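Local coordinates for Iron(III) ABC transporter, periplasmic iron-compound-binding protein (PDB 5GGY) that probably binds iron-loaded hydroxamate siderophores such as Desferal in the periplasm and delivers them to an ABC transporter for uptake, at residues Q60-R65 with A74-D79; D89-L94 with A98-L103; A149-A154 with L189-A194; Q183-Q188 with E269-S274. All blocks are in the same frame, centred on the assembly; numbering follows the deposited sequence.

Interaction 1: Q60-R65 with A74-D79; sequences QDIGTR and AALKPD
Leu76, following helix 70-75, meets Ile62 with one methyl and the amide of Gln60 with the other. The apolar half is the pairing with Ile62: Leu76 CD1 lies 3.6 Å from Ile62 CG2, and the two side chains cross at about a right angle. Ile62 presents that branch because its CG1 occupies the crowded position between backbone N and carbonyl carbon (chi1 42°), which turns its own CD1 away from Leu76. The buried Ile62 also touches Ile73 of that helix.

The second contact pairs unlike groups. The exposed Gln60 bends its chain at chi2 (-144°), and Gln60 NE2 comes to lie 3.8 Å from Leu76 CD2, a van der Waals approach that gives the amide no polar partner in Leu76.

Polar bonds shape each segment separately. An Asx turn, in which Gly63 N donates to Asp61 OD1 at 2.8 Å, holds the chain in a turn at Asp61-Gly63; OD2 of the same carboxylate accepts from Leu43 N. Beyond Leu76, Lys77 takes positive phi, and Lys77 N bonds to Ala74 O at 3.0 Å ahead of Pro78. Lys72 NZ of helix 70-75 adds a tie to Asp61 O.

None of the bonds within the segments joins the two, so what holds 60-65 to 74-79 directly is non-directional van der Waals contact of Leu76 with Ile62 and with the Gln60 amide.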
loop_
_atom_site.group_PDB
_atom_site.type_symbol
_atom_site.label_atom_id
_atom_site.label_comp_id
_atom_site.label_asym_id
_atom_site.label_seq_id
_atom_site.Cartn_x
_atom_site.Cartn_y
_atom_site.Cartn_z
ATOM N N GLN A 60 22.825 -6.736 20.553
ATOM C CA GLN A 60 24.159 -6.204 20.803
ATOM C C GLN A 60 24.556 -5.177 19.751
ATOM O O GLN A 60 24.154 -5.273 18.589
ATOM C CB GLN A 60 25.198 -7.325 20.842
ATOM C CG GLN A 60 25.043 -8.282 22.004
ATOM C CD GLN A 60 26.380 -8.751 22.538
ATOM O OE1 GLN A 60 27.277 -7.947 22.788
ATOM N NE2 GLN A 60 26.524 -10.060 22.707
ATOM N N ASP A 61 25.347 -4.194 20.170
ATOM C CA ASP A 61 25.863 -3.180 19.261
ATOM C C ASP A 61 27.124 -3.700 18.567
ATOM O O ASP A 61 28.091 -4.086 19.227
ATOM C CB ASP A 61 26.153 -1.882 20.016
ATOM C CG ASP A 61 26.362 -0.698 19.088
ATOM O OD1 ASP A 61 27.148 -0.816 18.122
ATOM O OD2 ASP A 61 25.733 0.356 19.324
ATOM N N ILE A 62 27.108 -3.707 17.236
ATOM C CA ILE A 62 28.212 -4.264 16.463
ATOM C C ILE A 62 29.046 -3.192 15.761
ATOM O O ILE A 62 29.757 -3.483 14.797
ATOM C CB ILE A 62 27.703 -5.276 15.410
ATOM C CG1 ILE A 62 26.437 -4.762 14.727
ATOM C CG2 ILE A 62 27.429 -6.624 16.054
ATOM C CD1 ILE A 62 26.693 -3.912 13.503
ATOM N N GLY A 63 28.954 -1.958 16.243
ATOM C CA GLY A 63 29.736 -0.870 15.680
ATOM C C GLY A 63 28.895 0.143 14.926
ATOM O O GLY A 63 27.687 0.230 15.135
ATOM N N THR A 64 29.532 0.914 14.051
ATOM C CA THR A 64 28.826 1.927 13.276
ATOM C C THR A 64 28.390 1.378 11.921
ATOM O O THR A 64 28.891 0.352 11.462
ATOM C CB THR A 64 29.691 3.185 13.062
ATOM O OG1 THR A 64 30.830 2.858 12.256
ATOM C CG2 THR A 64 30.163 3.744 14.397
ATOM N N ARG A 65 27.453 2.074 11.286
ATOM C CA ARG A 65 26.891 1.644 10.006
ATOM C C ARG A 65 27.928 1.635 8.886
ATOM O O ARG A 65 27.844 0.833 7.957
ATOM C CB ARG A 65 25.718 2.549 9.618
ATOM C CG ARG A 65 24.537 2.480 10.573
ATOM C CD ARG A 65 23.649 3.711 10.459
ATOM N NE ARG A 65 24.290 4.895 11.025
ATOM C CZ ARG A 65 23.787 6.123 10.957
ATOM N NH1 ARG A 65 22.633 6.335 10.342
ATOM N NH2 ARG A 65 24.441 7.140 11.502
ATOM N N ALA A 74 31.092 -11.761 13.654
ATOM C CA ALA A 74 31.431 -13.174 13.522
ATOM C C ALA A 74 31.217 -13.920 14.835
ATOM O O ALA A 74 30.740 -15.054 14.843
ATOM C CB ALA A 74 32.870 -13.331 13.052
ATOM N N ALA A 75 31.564 -13.270 15.943
ATOM C CA ALA A 75 31.417 -13.864 17.270
ATOM C C ALA A 75 29.956 -14.129 17.616
ATOM O O ALA A 75 29.651 -15.005 18.426
ATOM C CB ALA A 75 32.047 -12.964 18.323
ATOM N N LEU A 76 29.055 -13.366 17.004
ATOM C CA LEU A 76 27.626 -13.530 17.245
ATOM C C LEU A 76 27.063 -14.718 16.472
ATOM O O LEU A 76 25.944 -15.160 16.734
ATOM C CB LEU A 76 26.867 -12.255 16.870
ATOM C CG LEU A 76 27.018 -11.063 17.816
ATOM C CD1 LEU A 76 26.264 -9.851 17.287
ATOM C CD2 LEU A 76 26.528 -11.430 19.206
ATOM N N LYS A 77 27.850 -15.221 15.523
ATOM C CA LYS A 77 27.475 -16.369 14.699
ATOM C C LYS A 77 26.101 -16.230 14.046
ATOM O O LYS A 77 25.199 -17.023 14.325
ATOM C CB LYS A 77 27.516 -17.649 15.538
ATOM C CG LYS A 77 28.906 -18.238 15.683
ATOM C CD LYS A 77 29.034 -19.044 16.962
ATOM C CE LYS A 77 30.233 -19.975 16.904
ATOM N NZ LYS A 77 31.415 -19.321 16.284
ATOM N N PRO A 78 25.934 -15.230 13.163
ATOM C CA PRO A 78 24.624 -15.057 12.531
ATOM C C PRO A 78 24.375 -16.091 11.442
ATOM O O PRO A 78 25.280 -16.842 11.080
ATOM C CB PRO A 78 24.713 -13.654 11.935
ATOM C CG PRO A 78 26.155 -13.510 11.583
ATOM C CD PRO A 78 26.920 -14.259 12.655
ATOM N N ASP A 79 23.149 -16.123 10.934
ATOM C CA ASP A 79 22.804 -16.975 9.808
ATOM C C ASP A 79 22.738 -16.128 8.539
ATOM O O ASP A 79 23.079 -16.588 7.449
ATOM C CB ASP A 79 21.469 -17.684 10.055
ATOM C CG ASP A 79 21.480 -18.525 11.319
ATOM O OD1 ASP A 79 22.432 -19.308 11.503
ATOM O OD2 ASP A 79 20.538 -18.398 12.129
#

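Interaction 2: D89-L94 with A98-L103; sequences DLLATL and APVVYL
Leu91 meets Tyr102 in a CH-pi contact: its CD1 methyl stands over one face of the ring, 3.7 Å from the centroid and only 15° off the normal. The other methyl also touches the ring, for Leu91 CD2 lies 3.7 Å from Tyr102 CD2 and 3.9 Å from Val100 CG1. One leucine thus spans two strand residues that point to the same side, its chain crossing both at about a right angle. Val100 answers with both branches. With CG1 anti to the backbone N (chi1 179°), the other branch is turned onto Leu94, and Val100 CG2 lies 3.7 Å from Leu94 CB and 3.6 Å from Leu94 C.

The backbone adds one polar tie. Ala98 N donates to Leu94 O at 3.2 Å in a nearly straight bond (172°) lying in the carbonyl plane, which ties the loop leading into strand 100-102 to the last turn of the helix.

Largely apolar residues make up the second shell. Ala83 of strand 80-83 lies against Leu91 and Val100, and Leu70 of helix 70-75 touches Leu94. Val101, between the two inward-facing residues, points the other way and packs on Leu126 of helix 112-126, while its backbone bonds to Ile81 and Ala83.

Strand 80-83, helix 91-95 and strand 100-102 form a beta-alpha-beta unit, and this contact seats the helix on the outer strand of a three-stranded parallel sheet.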
loop_
_atom_site.group_PDB
_atom_site.type_symbol
_atom_site.label_atom_id
_atom_site.label_comp_id
_atom_site.label_asym_id
_atom_site.label_seq_id
_atom_site.Cartn_x
_atom_site.Cartn_y
_atom_site.Cartn_z
ATOM N N ASP A 89 30.652 -1.668 0.097
ATOM C CA ASP A 89 32.069 -1.945 -0.105
ATOM C C ASP A 89 32.577 -3.040 0.829
ATOM O O ASP A 89 33.726 -3.474 0.718
ATOM C CB ASP A 89 32.895 -0.669 0.088
ATOM C CG ASP A 89 32.730 0.313 -1.058
ATOM O OD1 ASP A 89 32.528 -0.136 -2.206
ATOM O OD2 ASP A 89 32.803 1.534 -0.810
ATOM N N LEU A 90 31.719 -3.481 1.744
ATOM C CA LEU A 90 32.085 -4.515 2.703
ATOM C C LEU A 90 31.349 -5.823 2.438
ATOM O O LEU A 90 31.534 -6.797 3.165
ATOM C CB LEU A 90 31.799 -4.044 4.131
ATOM C CG LEU A 90 32.732 -2.982 4.714
ATOM C CD1 LEU A 90 32.245 -2.555 6.086
ATOM C CD2 LEU A 90 34.157 -3.502 4.788
ATOM N N LEU A 91 30.527 -5.838 1.391
ATOM C CA LEU A 91 29.680 -6.988 1.071
ATOM C C LEU A 91 30.463 -8.293 0.916
ATOM O O LEU A 91 30.077 -9.327 1.464
ATOM C CB LEU A 91 28.881 -6.719 -0.207
ATOM C CG LEU A 91 27.811 -5.628 -0.130
ATOM C CD1 LEU A 91 27.041 -5.529 -1.440
ATOM C CD2 LEU A 91 26.866 -5.885 1.032
ATOM N N ALA A 92 31.567 -8.241 0.175
ATOM C CA ALA A 92 32.364 -9.437 -0.094
ATOM C C ALA A 92 32.995 -9.995 1.181
ATOM O O ALA A 92 33.067 -11.210 1.367
ATOM C CB ALA A 92 33.436 -9.134 -1.123
ATOM N N THR A 93 33.448 -9.100 2.053
ATOM C CA THR A 93 34.049 -9.498 3.324
ATOM C C THR A 93 33.001 -10.054 4.282
ATOM O O THR A 93 33.232 -11.056 4.962
ATOM C CB THR A 93 34.771 -8.316 4.004
ATOM O OG1 THR A 93 35.795 -7.813 3.138
ATOM C CG2 THR A 93 35.393 -8.756 5.319
ATOM N N LEU A 94 31.849 -9.391 4.337
ATOM C CA LEU A 94 30.749 -9.826 5.191
ATOM C C LEU A 94 30.249 -11.210 4.782
ATOM O O LEU A 94 29.818 -11.998 5.621
ATOM C CB LEU A 94 29.605 -8.811 5.140
ATOM C CG LEU A 94 29.865 -7.438 5.765
ATOM C CD1 LEU A 94 28.982 -6.382 5.114
ATOM C CD2 LEU A 94 29.632 -7.487 7.263
ATOM N N ALA A 98 28.944 -14.769 6.947
ATOM C CA ALA A 98 27.625 -15.362 6.781
ATOM C C ALA A 98 27.004 -14.844 5.488
ATOM O O ALA A 98 27.430 -13.807 4.976
ATOM C CB ALA A 98 26.738 -15.041 7.985
ATOM N N PRO A 99 26.015 -15.572 4.939
ATOM C CA PRO A 99 25.303 -15.096 3.746
ATOM C C PRO A 99 24.766 -13.678 3.919
ATOM O O PRO A 99 24.249 -13.345 4.984
ATOM C CB PRO A 99 24.162 -16.103 3.603
ATOM C CG PRO A 99 24.733 -17.361 4.151
ATOM C CD PRO A 99 25.604 -16.941 5.305
ATOM N N VAL A 100 24.904 -12.856 2.886
ATOM C CA VAL A 100 24.522 -11.450 2.972
ATOM C C VAL A 100 23.334 -11.108 2.082
ATOM O O VAL A 100 23.340 -11.389 0.882
ATOM C CB VAL A 100 25.698 -10.525 2.590
ATOM C CG1 VAL A 100 25.269 -9.066 2.653
ATOM C CG2 VAL A 100 26.886 -10.771 3.501
ATOM N N VAL A 101 22.316 -10.496 2.679
ATOM C CA VAL A 101 21.185 -9.985 1.921
ATOM C C VAL A 101 21.342 -8.478 1.741
ATOM O O VAL A 101 21.259 -7.716 2.704
ATOM C CB VAL A 101 19.849 -10.300 2.611
ATOM C CG1 VAL A 101 18.688 -9.898 1.720
ATOM C CG2 VAL A 101 19.772 -11.780 2.961
ATOM N N TYR A 102 21.580 -8.059 0.503
ATOM C CA TYR A 102 21.882 -6.666 0.204
ATOM C C TYR A 102 20.673 -5.939 -0.375
ATOM O O TYR A 102 20.306 -6.145 -1.531
ATOM C CB TYR A 102 23.071 -6.591 -0.758
ATOM C CG TYR A 102 23.418 -5.203 -1.254
ATOM C CD1 TYR A 102 23.326 -4.888 -2.603
ATOM C CD2 TYR A 102 23.847 -4.211 -0.379
ATOM C CE1 TYR A 102 23.647 -3.626 -3.067
ATOM C CE2 TYR A 102 24.167 -2.950 -0.833
ATOM C CZ TYR A 102 24.066 -2.661 -2.176
ATOM O OH TYR A 102 24.386 -1.402 -2.626
ATOM N N LEU A 103 20.058 -5.090 0.445
ATOM C CA LEU A 103 18.886 -4.326 0.028
ATOM C C LEU A 103 19.161 -2.829 0.087
ATOM O O LEU A 103 18.892 -2.184 1.100
ATOM C CB LEU A 103 17.673 -4.659 0.903
ATOM C CG LEU A 103 17.438 -6.119 1.293
ATOM C CD1 LEU A 103 18.042 -6.415 2.662
ATOM C CD2 LEU A 103 15.955 -6.454 1.271
#

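Interaction 3: A149-A154 with L189-A194; sequences ASLQHA and LGLSSA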
loop_
_atom_site.group_PDB
_atom_site.type_symbol
_atom_site.label_atom_id
_atom_site.label_comp_id
_atom_site.label_asym_id
_atom_site.label_seq_id
_atom_site.Cartn_x
_atom_site.Cartn_y
_atom_site.Cartn_z
ATOM N N ALA A 149 -7.565 13.356 6.724
ATOM C CA ALA A 149 -8.870 13.890 7.093
ATOM C C ALA A 149 -8.749 14.882 8.243
ATOM O O ALA A 149 -9.450 15.894 8.283
ATOM C CB ALA A 149 -9.817 12.762 7.465
ATOM N N SER A 150 -7.852 14.579 9.176
ATOM C CA SER A 150 -7.606 15.443 10.322
ATOM C C SER A 150 -7.051 16.795 9.880
ATOM O O SER A 150 -7.312 17.822 10.507
ATOM C CB SER A 150 -6.642 14.769 11.300
ATOM O OG SER A 150 -7.159 13.532 11.758
ATOM N N LEU A 151 -6.285 16.787 8.791
ATOM C CA LEU A 151 -5.708 18.013 8.253
ATOM C C LEU A 151 -6.749 18.853 7.520
ATOM O O LEU A 151 -6.848 20.059 7.742
ATOM C CB LEU A 151 -4.541 17.684 7.319
ATOM C CG LEU A 151 -3.293 17.098 7.982
ATOM C CD1 LEU A 151 -2.283 16.670 6.933
ATOM C CD2 LEU A 151 -2.675 18.100 8.945
ATOM N N GLN A 152 -7.530 18.214 6.653
ATOM C CA GLN A 152 -8.542 18.923 5.875
ATOM C C GLN A 152 -9.779 19.235 6.712
ATOM O O GLN A 152 -10.785 19.714 6.194
ATOM C CB GLN A 152 -8.928 18.116 4.630
ATOM C CG GLN A 152 -9.473 16.731 4.919
ATOM C CD GLN A 152 -9.480 15.841 3.691
ATOM O OE1 GLN A 152 -9.077 16.257 2.604
ATOM N NE2 GLN A 152 -9.935 14.604 3.859
ATOM N N HIS A 153 -9.701 18.953 8.009
ATOM C CA HIS A 153 -10.724 19.379 8.953
ATOM C C HIS A 153 -10.239 20.628 9.682
ATOM O O HIS A 153 -11.027 21.509 10.028
ATOM C CB HIS A 153 -11.046 18.268 9.953
ATOM C CG HIS A 153 -12.389 17.635 9.745
ATOM N ND1 HIS A 153 -12.626 16.689 8.773
ATOM C CD2 HIS A 153 -13.564 17.814 10.396
ATOM C CE1 HIS A 153 -13.895 16.313 8.831
ATOM N NE2 HIS A 153 -14.482 16.978 9.801
ATOM N N ALA A 154 -8.929 20.691 9.903
ATOM C CA ALA A 154 -8.307 21.818 10.585
ATOM C C ALA A 154 -7.838 22.883 9.597
ATOM O O ALA A 154 -7.720 24.054 9.948
ATOM C CB ALA A 154 -7.142 21.341 11.431
ATOM N N LEU A 189 -0.476 12.495 2.305
ATOM C CA LEU A 189 -1.246 13.219 3.310
ATOM C C LEU A 189 -2.141 14.273 2.670
ATOM O O LEU A 189 -2.870 14.984 3.361
ATOM C CB LEU A 189 -0.310 13.873 4.326
ATOM C CG LEU A 189 -0.610 13.621 5.802
ATOM C CD1 LEU A 189 -0.852 12.144 6.041
ATOM C CD2 LEU A 189 0.546 14.120 6.650
ATOM N N GLY A 190 -2.081 14.367 1.345
ATOM C CA GLY A 190 -2.845 15.360 0.614
ATOM C C GLY A 190 -2.151 16.709 0.550
ATOM O O GLY A 190 -2.703 17.673 0.022
ATOM N N LEU A 191 -0.936 16.778 1.088
ATOM C CA LEU A 191 -0.177 18.025 1.118
ATOM C C LEU A 191 0.616 18.250 -0.168
ATOM O O LEU A 191 1.025 17.297 -0.833
ATOM C CB LEU A 191 0.768 18.037 2.323
ATOM C CG LEU A 191 0.114 18.051 3.706
ATOM C CD1 LEU A 191 1.113 17.644 4.776
ATOM C CD2 LEU A 191 -0.466 19.422 4.010
ATOM N N SER A 192 0.827 19.517 -0.516
ATOM C CA SER A 192 1.636 19.870 -1.677
ATOM C C SER A 192 2.998 20.402 -1.233
ATOM O O SER A 192 3.196 20.721 -0.062
ATOM C CB SER A 192 0.910 20.899 -2.548
ATOM O OG SER A 192 0.383 21.957 -1.767
ATOM N N SER A 193 3.933 20.492 -2.172
ATOM C CA SER A 193 5.290 20.930 -1.861
ATOM C C SER A 193 5.445 22.438 -2.022
ATOM O O SER A 193 5.068 23.002 -3.047
ATOM C CB SER A 193 6.299 20.203 -2.750
ATOM O OG SER A 193 6.102 18.799 -2.702
ATOM N N ALA A 194 6.004 23.086 -1.005
ATOM C CA ALA A 194 6.220 24.527 -1.043
ATOM C C ALA A 194 7.471 24.860 -1.846
ATOM O O ALA A 194 7.548 25.908 -2.487
ATOM C CB ALA A 194 6.326 25.092 0.364
#
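Leu191 N makes a probable hydrogen bond to Leu186 O, which reaches back into helix 181-188 and helps place Leu191 where its side-chain tip can approach Leu151. It accompanies a Schellman motif, in which Gly190, with positive phi, is the first residue to leave the helix. The turn sets Leu189 and Leu191 on the two flanks of that glycine, and both side chains reach one methyl of Leu151 in helix 130-154.

That methyl is CD1. Leu151 CD1 sits 3.7 Å from Leu189 CG and 3.8 Å from Leu189 CD2, so it meets the branch point and one arm together, with the two leucines crossing at about a right angle. Leu191 comes in more loosely, its CD1 4.1 Å from Leu151 CD1. The extended Leu151 chain, with CG anti to the carbonyl carbon (chi1 -68°), carries CD1 across to the turn. All three leucines are buried, and no hydrogen bond joins the segments.

Helix 262-276 completes the surroundings: Leu276 touches Leu151, Thr272 meets Leu189, and Leu275 packs on Leu191. Leu191 also lies on Val162 of strand 161-167, beside which strand 192-193 runs parallel, so the turn is wedged between the end of helix 130-154, helix 262-276 and the mixed sheet.

Interaction 4: Q183-Q188 with E269-S274; sequences QYVLEQ and EAITES
Between 183-188 and 269-274 the nearest CA atoms are those of Leu186 and Ile271, 8.5 Å apart. This is helix-helix packing in the C-terminal lobe of the two-lobed siderophore-binding protein fold, whose lobes are joined by a long helix, here 130-154.

Ile271 supplies both contacts from its helix. Its longer branch has CG1 anti to the carbonyl carbon (chi1 -76°) and the chain extended beyond it, which brings Ile271 CD1 to within 3.7 Å of Val185 CG1. The two side chains reach toward each other tip to tip. On the shorter branch, Ile271 CG2 and Leu186 CD2 are 4.4 Å apart, a looser touch. Everything that meets here is buried and aliphatic, and no hydrogen bond crosses between the segments. Ser267 and Ala268, earlier in helix 262-276, also touch Val185, and Leu186 leans on Leu191.

Polar groups lie around this apolar seam. Glu269 forms a salt bridge to Arg143 of helix 130-154, and Glu273 another to Arg253. Glu187 lies at the subunit interface, where its OE1 bonds to Ser57 OG of the second subunit.

The other oxygen of that carboxylate serves its own helix. Gln183 NE2, one turn earlier, donates to Glu187 OE2 at 2.7 Å with an N-H...O angle of 146°, approaching on the anti side, 17° out of the carboxylate plane.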
loop_
_atom_site.group_PDB
_atom_site.type_symbol
_atom_site.label_atom_id
_atom_site.label_comp_id
_atom_site.label_asym_id
_atom_site.label_seq_id
_atom_site.Cartn_x
_atom_site.Cartn_y
_atom_site.Cartn_z
ATOM N N GLN A 183 8.632 13.373 1.245
ATOM C CA GLN A 183 7.872 13.791 0.071
ATOM C C GLN A 183 6.699 12.847 -0.175
ATOM O O GLN A 183 5.583 13.282 -0.463
ATOM C CB GLN A 183 8.776 13.846 -1.162
ATOM C CG GLN A 183 8.036 14.062 -2.473
ATOM C CD GLN A 183 7.454 15.457 -2.607
ATOM O OE1 GLN A 183 7.768 16.356 -1.827
ATOM N NE2 GLN A 183 6.598 15.645 -3.606
ATOM N N TYR A 184 6.966 11.551 -0.056
ATOM C CA TYR A 184 5.943 10.525 -0.192
ATOM C C TYR A 184 4.871 10.706 0.874
ATOM O O TYR A 184 3.677 10.579 0.603
ATOM C CB TYR A 184 6.579 9.135 -0.095
ATOM C CG TYR A 184 5.602 7.994 0.113
ATOM C CD1 TYR A 184 5.240 7.579 1.393
ATOM C CD2 TYR A 184 5.072 7.306 -0.969
ATOM C CE1 TYR A 184 4.357 6.534 1.582
ATOM C CE2 TYR A 184 4.193 6.258 -0.789
ATOM C CZ TYR A 184 3.840 5.875 0.490
ATOM O OH TYR A 184 2.962 4.833 0.677
ATOM N N VAL A 185 5.318 10.999 2.089
ATOM C CA VAL A 185 4.423 11.235 3.213
ATOM C C VAL A 185 3.520 12.445 2.962
ATOM O O VAL A 185 2.311 12.389 3.204
ATOM C CB VAL A 185 5.219 11.439 4.518
ATOM C CG1 VAL A 185 4.373 12.131 5.575
ATOM C CG2 VAL A 185 5.762 10.104 5.028
ATOM N N LEU A 186 4.111 13.531 2.469
ATOM C CA LEU A 186 3.362 14.743 2.142
ATOM C C LEU A 186 2.290 14.477 1.087
ATOM O O LEU A 186 1.137 14.870 1.257
ATOM C CB LEU A 186 4.307 15.843 1.654
ATOM C CG LEU A 186 5.320 16.401 2.656
ATOM C CD1 LEU A 186 6.190 17.467 2.007
ATOM C CD2 LEU A 186 4.612 16.955 3.880
ATOM N N GLU A 187 2.677 13.815 -0.000
ATOM C CA GLU A 187 1.741 13.494 -1.075
ATOM C C GLU A 187 0.620 12.584 -0.583
ATOM O O GLU A 187 -0.544 12.762 -0.940
ATOM C CB GLU A 187 2.471 12.833 -2.247
ATOM C CG GLU A 187 3.519 13.705 -2.916
ATOM C CD GLU A 187 4.291 12.949 -3.976
ATOM O OE1 GLU A 187 3.942 11.779 -4.238
ATOM O OE2 GLU A 187 5.246 13.516 -4.547
ATOM N N GLN A 188 0.985 11.609 0.240
ATOM C CA GLN A 188 0.026 10.661 0.791
ATOM C C GLN A 188 -0.891 11.332 1.814
ATOM O O GLN A 188 -1.953 10.804 2.151
ATOM C CB GLN A 188 0.765 9.485 1.434
ATOM C CG GLN A 188 -0.014 8.187 1.459
ATOM C CD GLN A 188 -0.065 7.504 0.107
ATOM O OE1 GLN A 188 -0.883 7.851 -0.747
ATOM N NE2 GLN A 188 0.807 6.522 -0.094
ATOM N N GLU A 269 2.443 10.680 11.002
ATOM C CA GLU A 269 1.816 11.039 12.270
ATOM C C GLU A 269 2.519 12.221 12.933
ATOM O O GLU A 269 1.869 13.113 13.479
ATOM C CB GLU A 269 1.802 9.835 13.216
ATOM C CG GLU A 269 0.946 8.674 12.724
ATOM C CD GLU A 269 0.885 7.527 13.714
ATOM O OE1 GLU A 269 1.900 7.279 14.397
ATOM O OE2 GLU A 269 -0.177 6.876 13.811
ATOM N N ALA A 270 3.847 12.222 12.880
ATOM C CA ALA A 270 4.640 13.278 13.499
ATOM C C ALA A 270 4.484 14.587 12.738
ATOM O O ALA A 270 4.360 15.655 13.336
ATOM C CB ALA A 270 6.101 12.871 13.565
ATOM N N ILE A 271 4.488 14.492 11.412
ATOM C CA ILE A 271 4.291 15.655 10.555
ATOM C C ILE A 271 2.892 16.237 10.744
ATOM O O ILE A 271 2.734 17.450 10.880
ATOM C CB ILE A 271 4.519 15.301 9.070
ATOM C CG1 ILE A 271 6.019 15.163 8.785
ATOM C CG2 ILE A 271 3.895 16.345 8.159
ATOM C CD1 ILE A 271 6.342 14.712 7.373
ATOM N N THR A 272 1.885 15.365 10.761
ATOM C CA THR A 272 0.505 15.778 11.006
ATOM C C THR A 272 0.387 16.492 12.345
ATOM O O THR A 272 -0.199 17.571 12.434
ATOM C CB THR A 272 -0.459 14.577 10.989
ATOM O OG1 THR A 272 -0.495 14.010 9.674
ATOM C CG2 THR A 272 -1.860 15.009 11.388
ATOM N N GLU A 273 0.959 15.882 13.378
ATOM C CA GLU A 273 0.966 16.447 14.723
ATOM C C GLU A 273 1.570 17.850 14.767
ATOM O O GLU A 273 0.997 18.762 15.364
ATOM C CB GLU A 273 1.726 15.515 15.667
ATOM C CG GLU A 273 2.135 16.142 16.980
ATOM C CD GLU A 273 3.001 15.215 17.803
ATOM O OE1 GLU A 273 2.924 13.987 17.586
ATOM O OE2 GLU A 273 3.765 15.713 18.656
ATOM N N SER A 274 2.719 18.025 14.125
ATOM C CA SER A 274 3.375 19.331 14.090
ATOM C C SER A 274 2.621 20.322 13.215
ATOM O O SER A 274 2.722 21.532 13.404
ATOM C CB SER A 274 4.820 19.195 13.597
ATOM O OG SER A 274 5.697 18.906 14.666
#

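Overall arrangement
The four contacts fall into two pairs on opposite sides of the chain's centre. Interactions 1 and 2, with centres about 13 Å apart, are only partly buried and touch where Asp79 packs on Pro99. Interactions 3 and 4 are wholly buried, with centres about 8 Å apart, and share elements: helix 181-188 runs through the Schellman turn into 189-194, and helix 262-276 borders both contacts, Thr272 packing on Leu151. Aliphatic side chains dominate throughout, yet interaction 2 alone adds an aromatic face and a backbone hydrogen bond between its segments, and interaction 1 brings in an exposed amide. Interaction 4 borders the second subunit.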